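Local atomic coordinates of uncharacterized protein (Helicobacter pylori, PDB entry 4O5J), a protein that probably acts as a sialic acid-binding outer membrane adhesin (SabA), with an extracellular domain that would attach the bacterium to sialylated carbohydrates. Residues A[62-67]-A[288-293]; A[222-227]-A[312-317]; A[153-158]-A[197-202]. All coordinates share one frame; numbering follows the deposited sequence.

Contact 1: residues A[62-67]-A[288-293]; sequences SSLNYL and YTFAQN
The contact between L67 and F290 is set by two torsions of different quality. F290 holds CG anti to its own backbone nitrogen (chi1 -172°), which throws the ring out from its helix and across to the other one. L67, at chi1 -103°, is well off a staggered position, and its second torsion is close to eclipsed, which suggests a strained fit against its neighbours. The two side chains run past each other in opposite directions, and contact is made low on the leucine: L67 CB lies 3.4 Å from F290 CE2, close for two carbons. This approach is oblique to the ring. L64 comes instead to the ring edge, near its plane, with L64 CD1 4.3 Å from F290 CD2. Beside the phenylalanine, L67 CD2 rests 4.0 Å from A291 CB, so this branch touches A291 as well as the ring. The far end of the ring borders backbone, with F290 CZ 3.9 Å from L67 O. That carbonyl oxygen is not left to the aromatic carbon alone, since Q294 NE2 and T71 OG1 both hydrogen-bond to it.

All four touching residues are buried. Helix 343-396 meets L67 through A364, while helix 241-268 adds L266 and S267 against F290, so the contact is part of a wider multi-helix interior. The local axes of helices 57-76 and 281-309 come within 10.9 Å and cross at 47°, a spacing that phenylalanine and leucine side chains bridge. The result is apolar side-chain packing between two obliquely crossed helices, joining helix 57-76 to helix 281-309 in the elongated helical bundle of the SabA adhesion domain.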
loop_
_atom_site.group_PDB
_atom_site.type_symbol
_atom_site.label_atom_id
_atom_site.label_comp_id
_atom_site.label_asym_id
_atom_site.label_seq_id
_atom_site.Cartn_x
_atom_site.Cartn_y
_atom_site.Cartn_z
ATOM N N SER A 62 8.989 -20.612 17.476
ATOM C CA SER A 62 8.276 -19.435 17.925
ATOM C C SER A 62 8.172 -18.417 16.793
ATOM O O SER A 62 7.112 -17.833 16.565
ATOM C CB SER A 62 9.049 -18.828 19.063
ATOM O OG SER A 62 8.254 -17.897 19.670
ATOM N N SER A 63 9.287 -18.222 16.085
ATOM C CA SER A 63 9.350 -17.283 14.966
ATOM C C SER A 63 8.503 -17.776 13.802
ATOM O O SER A 63 7.789 -16.983 13.158
ATOM C CB SER A 63 10.788 -17.109 14.486
ATOM O OG SER A 63 11.630 -16.721 15.569
ATOM N N LEU A 64 8.572 -19.073 13.527
ATOM C CA LEU A 64 7.768 -19.651 12.433
ATOM C C LEU A 64 6.299 -19.470 12.757
ATOM O O LEU A 64 5.512 -19.060 11.904
ATOM C CB LEU A 64 8.082 -21.136 12.258
ATOM C CG LEU A 64 7.285 -21.829 11.149
ATOM C CD1 LEU A 64 7.517 -21.168 9.791
ATOM C CD2 LEU A 64 7.626 -23.305 11.074
ATOM N N ASN A 65 5.931 -19.733 14.008
ATOM C CA ASN A 65 4.552 -19.558 14.393
ATOM C C ASN A 65 4.037 -18.117 14.218
ATOM O O ASN A 65 2.881 -17.911 13.850
ATOM C CB ASN A 65 4.301 -20.048 15.803
ATOM C CG ASN A 65 2.847 -19.840 16.227
ATOM O OD1 ASN A 65 2.503 -18.858 16.878
ATOM N ND2 ASN A 65 1.977 -20.741 15.812
ATOM N N TYR A 66 4.881 -17.120 14.491
ATOM C CA TYR A 66 4.488 -15.750 14.231
ATOM C C TYR A 66 4.278 -15.508 12.707
ATOM O O TYR A 66 3.259 -14.949 12.278
ATOM C CB TYR A 66 5.545 -14.772 14.786
ATOM C CG TYR A 66 5.313 -13.419 14.174
ATOM C CD1 TYR A 66 4.291 -12.567 14.663
ATOM C CD2 TYR A 66 6.032 -13.008 13.033
ATOM C CE1 TYR A 66 4.041 -11.347 14.075
ATOM C CE2 TYR A 66 5.791 -11.774 12.445
ATOM C CZ TYR A 66 4.795 -10.960 12.950
ATOM O OH TYR A 66 4.557 -9.742 12.342
ATOM N N LEU A 67 5.261 -15.904 11.898
ATOM C CA LEU A 67 5.200 -15.752 10.464
ATOM C C LEU A 67 3.894 -16.341 9.923
ATOM O O LEU A 67 3.110 -15.646 9.220
ATOM C CB LEU A 67 6.377 -16.476 9.856
ATOM C CG LEU A 67 7.607 -15.701 9.359
ATOM C CD1 LEU A 67 7.643 -14.295 9.808
ATOM C CD2 LEU A 67 8.901 -16.400 9.693
ATOM N N TYR A 288 13.483 -18.817 5.332
ATOM C CA TYR A 288 14.141 -17.552 5.048
ATOM C C TYR A 288 13.397 -16.760 3.961
ATOM O O TYR A 288 13.073 -15.577 4.115
ATOM C CB TYR A 288 15.578 -17.802 4.676
ATOM C CG TYR A 288 16.420 -16.555 4.578
ATOM C CD1 TYR A 288 16.100 -15.412 5.298
ATOM C CD2 TYR A 288 17.577 -16.541 3.814
ATOM C CE1 TYR A 288 16.874 -14.256 5.202
ATOM C CE2 TYR A 288 18.354 -15.415 3.718
ATOM C CZ TYR A 288 18.000 -14.273 4.414
ATOM O OH TYR A 288 18.805 -13.180 4.326
ATOM N N THR A 289 13.086 -17.433 2.870
ATOM C CA THR A 289 12.298 -16.857 1.813
ATOM C C THR A 289 10.962 -16.408 2.339
ATOM O O THR A 289 10.500 -15.320 2.018
ATOM C CB THR A 289 12.052 -17.907 0.731
ATOM O OG1 THR A 289 13.314 -18.355 0.278
ATOM C CG2 THR A 289 11.296 -17.324 -0.441
ATOM N N PHE A 290 10.337 -17.251 3.141
ATOM C CA PHE A 290 9.054 -16.926 3.751
ATOM C C PHE A 290 9.147 -15.584 4.502
ATOM O O PHE A 290 8.356 -14.653 4.284
ATOM C CB PHE A 290 8.686 -18.047 4.721
ATOM C CG PHE A 290 7.299 -17.947 5.284
ATOM C CD1 PHE A 290 6.273 -17.372 4.552
ATOM C CD2 PHE A 290 7.014 -18.448 6.558
ATOM C CE1 PHE A 290 4.981 -17.283 5.076
ATOM C CE2 PHE A 290 5.718 -18.365 7.078
ATOM C CZ PHE A 290 4.708 -17.806 6.344
ATOM N N ALA A 291 10.151 -15.468 5.351
ATOM C CA ALA A 291 10.349 -14.257 6.190
ATOM C C ALA A 291 10.683 -13.023 5.339
ATOM O O ALA A 291 10.058 -11.971 5.525
ATOM C CB ALA A 291 11.419 -14.532 7.259
ATOM N N GLN A 292 11.592 -13.137 4.374
ATOM C CA GLN A 292 11.833 -12.009 3.462
ATOM C C GLN A 292 10.577 -11.563 2.802
ATOM O O GLN A 292 10.266 -10.348 2.782
ATOM C CB GLN A 292 12.827 -12.387 2.397
ATOM C CG GLN A 292 14.208 -12.571 2.957
ATOM C CD GLN A 292 15.160 -13.147 1.925
ATOM O OE1 GLN A 292 15.750 -12.428 1.132
ATOM N NE2 GLN A 292 15.316 -14.440 1.941
ATOM N N ASN A 293 9.805 -12.519 2.277
ATOM C CA ASN A 293 8.572 -12.155 1.524
ATOM C C ASN A 293 7.595 -11.423 2.410
ATOM O O ASN A 293 6.976 -10.444 1.974
ATOM C CB ASN A 293 7.851 -13.386 0.914
ATOM C CG ASN A 293 8.610 -13.979 -0.237
ATOM O OD1 ASN A 293 9.419 -13.319 -0.873
ATOM N ND2 ASN A 293 8.352 -15.223 -0.509
#

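Contact 2: residues A[222-227]-A[312-317]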
loop_
_atom_site.group_PDB
_atom_site.type_symbol
_atom_site.label_atom_id
_atom_site.label_comp_id
_atom_site.label_asym_id
_atom_site.label_seq_id
_atom_site.Cartn_x
_atom_site.Cartn_y
_atom_site.Cartn_z
ATOM N N SER A 222 -18.681 23.083 1.566
ATOM C CA SER A 222 -18.792 24.062 2.643
ATOM C C SER A 222 -17.739 23.856 3.700
ATOM O O SER A 222 -17.508 22.755 4.144
ATOM C CB SER A 222 -20.146 23.960 3.306
ATOM O OG SER A 222 -21.074 24.504 2.412
ATOM N N GLY A 223 -17.078 24.933 4.084
ATOM C CA GLY A 223 -16.079 24.887 5.139
ATOM C C GLY A 223 -14.744 24.449 4.565
ATOM O O GLY A 223 -13.786 24.294 5.273
ATOM N N VAL A 224 -14.681 24.214 3.274
ATOM C CA VAL A 224 -13.456 23.827 2.668
ATOM C C VAL A 224 -13.142 24.683 1.435
ATOM O O VAL A 224 -12.081 25.311 1.381
ATOM C CB VAL A 224 -13.512 22.349 2.260
ATOM C CG1 VAL A 224 -12.319 21.995 1.371
ATOM C CG2 VAL A 224 -13.605 21.460 3.514
ATOM N N SER A 225 -14.038 24.727 0.436
ATOM C CA SER A 225 -13.748 25.464 -0.779
ATOM C C SER A 225 -13.989 26.945 -0.577
ATOM O O SER A 225 -13.571 27.774 -1.420
ATOM C CB SER A 225 -14.617 24.971 -1.944
ATOM O OG SER A 225 -15.986 25.106 -1.600
ATOM N N ASN A 226 -14.663 27.321 0.493
ATOM C CA ASN A 226 -14.929 28.745 0.752
ATOM C C ASN A 226 -14.012 29.200 1.872
ATOM O O ASN A 226 -14.339 30.056 2.577
ATOM C CB ASN A 226 -16.384 28.958 1.141
ATOM C CG ASN A 226 -16.774 28.113 2.344
ATOM O OD1 ASN A 226 -16.141 27.074 2.699
ATOM N ND2 ASN A 226 -17.819 28.547 2.996
ATOM N N THR A 227 -12.876 28.575 2.092
ATOM C CA THR A 227 -11.974 29.088 3.126
ATOM C C THR A 227 -10.612 29.198 2.514
ATOM O O THR A 227 -10.422 28.884 1.355
ATOM C CB THR A 227 -11.905 28.149 4.310
ATOM O OG1 THR A 227 -11.267 26.956 3.885
ATOM C CG2 THR A 227 -13.271 27.812 4.857
ATOM N N PRO A 312 -0.506 16.481 -0.459
ATOM C CA PRO A 312 -0.570 17.773 0.256
ATOM C C PRO A 312 -1.891 17.809 1.047
ATOM O O PRO A 312 -2.959 17.347 0.587
ATOM C CB PRO A 312 -0.535 18.816 -0.868
ATOM C CG PRO A 312 0.187 18.106 -2.021
ATOM C CD PRO A 312 -0.163 16.623 -1.868
ATOM N N ALA A 313 -1.800 18.288 2.255
ATOM C CA ALA A 313 -2.844 18.368 3.265
ATOM C C ALA A 313 -4.164 18.881 2.718
ATOM O O ALA A 313 -5.211 18.377 3.086
ATOM C CB ALA A 313 -2.367 19.247 4.537
ATOM N N GLU A 314 -4.138 19.930 1.914
ATOM C CA GLU A 314 -5.360 20.509 1.435
ATOM C C GLU A 314 -6.031 19.568 0.416
ATOM O O GLU A 314 -7.259 19.484 0.371
ATOM C CB GLU A 314 -5.048 21.846 0.753
ATOM C CG GLU A 314 -6.311 22.553 0.300
ATOM C CD GLU A 314 -7.213 23.037 1.437
ATOM O OE1 GLU A 314 -6.665 23.326 2.533
ATOM O OE2 GLU A 314 -8.453 23.160 1.229
ATOM N N GLN A 315 -5.246 18.901 -0.411
ATOM C CA GLN A 315 -5.812 17.929 -1.368
ATOM C C GLN A 315 -6.410 16.750 -0.606
ATOM O O GLN A 315 -7.482 16.267 -0.961
ATOM C CB GLN A 315 -4.764 17.450 -2.364
ATOM C CG GLN A 315 -4.334 18.566 -3.295
ATOM C CD GLN A 315 -3.215 18.100 -4.205
ATOM O OE1 GLN A 315 -2.975 16.911 -4.352
ATOM N NE2 GLN A 315 -2.528 19.055 -4.849
ATOM N N TYR A 316 -5.754 16.311 0.452
ATOM C CA TYR A 316 -6.253 15.206 1.241
ATOM C C TYR A 316 -7.576 15.627 1.882
ATOM O O TYR A 316 -8.532 14.822 1.939
ATOM C CB TYR A 316 -5.221 14.790 2.299
ATOM C CG TYR A 316 -5.623 13.584 3.097
ATOM C CD1 TYR A 316 -5.635 12.318 2.502
ATOM C CD2 TYR A 316 -6.042 13.662 4.431
ATOM C CE1 TYR A 316 -6.024 11.186 3.187
ATOM C CE2 TYR A 316 -6.446 12.492 5.136
ATOM C CZ TYR A 316 -6.426 11.271 4.501
ATOM O OH TYR A 316 -6.790 10.111 5.161
ATOM N N LYS A 317 -7.639 16.884 2.366
ATOM C CA LYS A 317 -8.871 17.363 3.004
ATOM C C LYS A 317 -10.042 17.279 2.011
ATOM O O LYS A 317 -11.141 16.900 2.383
ATOM C CB LYS A 317 -8.693 18.812 3.553
ATOM C CG LYS A 317 -9.912 19.426 4.180
ATOM C CD LYS A 317 -10.464 18.631 5.374
ATOM C CE LYS A 317 -9.520 18.564 6.589
ATOM N NZ LYS A 317 -9.902 17.592 7.697
HETATM O O HOH W 1 -9.726 25.001 2.850
#
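The carboxylate of E314 and V224 CG1 meet through a single oxygen, OE2, which is 4.0 Å from that methyl. V224 CG1 lies off the carboxylate plane to one side, beyond OE2, and a bound water lies off it to the other. The second flat group, the N226 side-chain amide, faces back into its own segment: G223 N donates to N226 OD1 over 2.7 Å, tilted 20° from the carbonyl plane, with an N-H...O angle of 132°. This bond ties G223, just before the type I beta turn V224-T227, to N226 within it; the turn's own T227 N to V224 O bond is weak. The turn belongs to the loop between strands 214-215 and 234-235, and it faces the first turn of helix 313-320.

E314 extends toward it with CG anti to the backbone nitrogen (chi1 -176°) and then bends at the next bond, bringing the carboxylate to V224. The other valine branch, CG2, lies 4.3 Å from K317 CG, so the lysine offers its aliphatic base while its ammonium end leads away. Y318 also packs on V224, and I231 on E314.

A water links the two segments, placed to donate to V224 O at 2.8 Å and to E314 OE2 at 2.8 Å, although more acceptors than protons surround it; T227 OG1 also hydrogen-bonds to this water, at 2.7 Å.

Contact 3: residues A[153-158]-A[197-202]; sequences KKLAED and LNLAQQ
L155 can be traced outward against L199 and Q202. Its CB points at the partner helix, and with CG anti to the carbonyl carbon (chi1 -72°) the chain carries its two methyls into the gap between the helices. CD1 goes to the base of the glutamine, 3.9 Å from Q202 CB and equally near its carbonyl carbon. CD2 divides its contact between unlike partners: L199 CD2 at 4.0 Å, and Q202 OE1 at 3.7 Å, where the glutamine chain passes the leucine at about a right angle. The amide of Q202 is directed back along its own helix, NE2 reaching N198 OD1 in a weak bond.

L199 answers with the same first torsion. Its CD1 lies 3.8 Å from D158 CB and close to the D158 backbone oxygen, so the aspartate contributes carbon and main chain here, whereas its carboxylate turns away. There K154 NZ forms a salt bridge to D158 OD2 over 3.1 Å, on the syn lone pair and on the side away from the leucines.

Contact residues recur three positions apart on each helix, L155 with D158 and L199 with Q202. A156 and A200 point away, onto W98 and V94 of helix 82-101. The local axes approach to 9.2 Å with their directions 155° apart. Such evidence identifies an antiparallel helix pair, formed by helices 146-163 and 193-209 and joined by a long connection containing the C174-C179 disulfide, in an adhesion domain described as having tetratricopeptide-repeat character.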
loop_
_atom_site.group_PDB
_atom_site.type_symbol
_atom_site.label_atom_id
_atom_site.label_comp_id
_atom_site.label_asym_id
_atom_site.label_seq_id
_atom_site.Cartn_x
_atom_site.Cartn_y
_atom_site.Cartn_z
ATOM N N LYS A 153 -17.439 6.477 -16.386
ATOM C CA LYS A 153 -18.621 6.295 -15.501
ATOM C C LYS A 153 -18.916 4.786 -15.279
ATOM O O LYS A 153 -19.180 4.339 -14.157
ATOM C CB LYS A 153 -19.829 6.989 -16.117
ATOM C CG LYS A 153 -21.063 6.941 -15.234
ATOM C CD LYS A 153 -20.845 7.679 -13.853
ATOM C CE LYS A 153 -22.181 7.891 -13.224
ATOM N NZ LYS A 153 -22.092 8.646 -11.901
ATOM N N LYS A 154 -18.849 3.990 -16.349
ATOM C CA LYS A 154 -19.105 2.569 -16.231
ATOM C C LYS A 154 -18.068 1.909 -15.300
ATOM O O LYS A 154 -18.438 1.153 -14.364
ATOM C CB LYS A 154 -19.107 1.922 -17.650
ATOM C CG LYS A 154 -19.029 0.423 -17.688
ATOM C CD LYS A 154 -20.178 -0.270 -17.072
ATOM C CE LYS A 154 -20.176 -1.820 -17.460
ATOM N NZ LYS A 154 -21.174 -2.450 -16.496
ATOM N N LEU A 155 -16.785 2.197 -15.517
ATOM C CA LEU A 155 -15.732 1.674 -14.618
ATOM C C LEU A 155 -15.980 2.099 -13.167
ATOM O O LEU A 155 -15.841 1.261 -12.238
ATOM C CB LEU A 155 -14.357 2.117 -15.061
ATOM C CG LEU A 155 -13.832 1.449 -16.332
ATOM C CD1 LEU A 155 -12.600 2.175 -16.854
ATOM C CD2 LEU A 155 -13.557 -0.060 -16.096
ATOM N N ALA A 156 -16.377 3.363 -12.963
ATOM C CA ALA A 156 -16.629 3.883 -11.609
ATOM C C ALA A 156 -17.778 3.130 -10.951
ATOM O O ALA A 156 -17.704 2.774 -9.757
ATOM C CB ALA A 156 -16.907 5.392 -11.621
ATOM N N GLU A 157 -18.851 2.899 -11.703
ATOM C CA GLU A 157 -19.985 2.110 -11.187
ATOM C C GLU A 157 -19.595 0.695 -10.885
ATOM O O GLU A 157 -19.983 0.174 -9.834
ATOM C CB GLU A 157 -21.155 2.148 -12.155
ATOM C CG GLU A 157 -21.810 3.525 -12.182
ATOM C CD GLU A 157 -22.686 3.711 -13.450
ATOM O OE1 GLU A 157 -22.612 2.845 -14.384
ATOM O OE2 GLU A 157 -23.460 4.724 -13.523
ATOM N N ASP A 158 -18.801 0.064 -11.761
ATOM C CA ASP A 158 -18.355 -1.317 -11.508
ATOM C C ASP A 158 -17.502 -1.375 -10.226
ATOM O O ASP A 158 -17.632 -2.289 -9.399
ATOM C CB ASP A 158 -17.561 -1.878 -12.695
ATOM C CG ASP A 158 -18.436 -2.114 -13.915
ATOM O OD1 ASP A 158 -17.904 -2.280 -15.045
ATOM O OD2 ASP A 158 -19.688 -2.105 -13.754
ATOM N N LEU A 197 -9.029 -4.039 -7.764
ATOM C CA LEU A 197 -7.784 -3.356 -8.140
ATOM C C LEU A 197 -7.709 -3.174 -9.650
ATOM O O LEU A 197 -7.282 -2.128 -10.153
ATOM C CB LEU A 197 -6.554 -4.065 -7.618
ATOM C CG LEU A 197 -6.484 -3.998 -6.086
ATOM C CD1 LEU A 197 -5.351 -4.857 -5.597
ATOM C CD2 LEU A 197 -6.309 -2.545 -5.625
ATOM N N ASN A 198 -8.154 -4.203 -10.402
ATOM C CA ASN A 198 -8.125 -4.112 -11.848
ATOM C C ASN A 198 -9.081 -3.005 -12.389
ATOM O O ASN A 198 -8.741 -2.277 -13.299
ATOM C CB ASN A 198 -8.521 -5.488 -12.436
ATOM C CG ASN A 198 -8.604 -5.423 -13.943
ATOM O OD1 ASN A 198 -9.662 -5.370 -14.492
ATOM N ND2 ASN A 198 -7.495 -5.351 -14.588
ATOM N N LEU A 199 -10.276 -2.904 -11.815
ATOM C CA LEU A 199 -11.198 -1.878 -12.236
ATOM C C LEU A 199 -10.598 -0.491 -11.883
ATOM O O LEU A 199 -10.642 0.446 -12.694
ATOM C CB LEU A 199 -12.558 -2.082 -11.574
ATOM C CG LEU A 199 -13.361 -3.279 -12.092
ATOM C CD1 LEU A 199 -14.529 -3.583 -11.151
ATOM C CD2 LEU A 199 -13.849 -3.040 -13.506
ATOM N N ALA A 200 -10.047 -0.369 -10.681
ATOM C CA ALA A 200 -9.409 0.880 -10.219
ATOM C C ALA A 200 -8.285 1.258 -11.196
ATOM O O ALA A 200 -8.232 2.406 -11.660
ATOM C CB ALA A 200 -8.824 0.721 -8.813
ATOM N N GLN A 201 -7.427 0.302 -11.518
ATOM C CA GLN A 201 -6.306 0.535 -12.419
ATOM C C GLN A 201 -6.829 1.082 -13.785
ATOM O O GLN A 201 -6.308 2.060 -14.336
ATOM C CB GLN A 201 -5.502 -0.745 -12.576
ATOM C CG GLN A 201 -4.364 -0.662 -13.555
ATOM C CD GLN A 201 -3.200 0.027 -12.920
ATOM O OE1 GLN A 201 -2.599 -0.511 -11.977
ATOM N NE2 GLN A 201 -2.867 1.239 -13.402
ATOM N N GLN A 202 -7.883 0.456 -14.318
ATOM C CA GLN A 202 -8.394 0.891 -15.595
ATOM C C GLN A 202 -8.957 2.318 -15.532
ATOM O O GLN A 202 -8.815 3.095 -16.476
ATOM C CB GLN A 202 -9.527 -0.051 -16.082
ATOM C CG GLN A 202 -9.059 -1.478 -16.390
ATOM C CD GLN A 202 -10.237 -2.328 -16.873
ATOM O OE1 GLN A 202 -10.925 -2.016 -17.851
ATOM N NE2 GLN A 202 -10.496 -3.371 -16.139
#

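Contact 1 and contact 2 lie at opposite sides of the chain's centre, with their own centres about 43 Å apart, yet consecutive helices, 281-309 and 313-320, supply one segment to each. Contact 3 also lies across the chain's centre from contact 1, at about 35 Å between centres, and falls within the sequence span that contact 1 closes. Contacts 2 and 3 are about 26 Å apart by centres; along the chain, 153-158 with 197-202 is complete before 222-227 begins. None of the three touches another. Helix 241-268 is a shared neighbour, packing against F290, Q315 and Q201. Nothing here places the sialic acid site, and the glycerol on K153 probably comes from the crystallisation liquor.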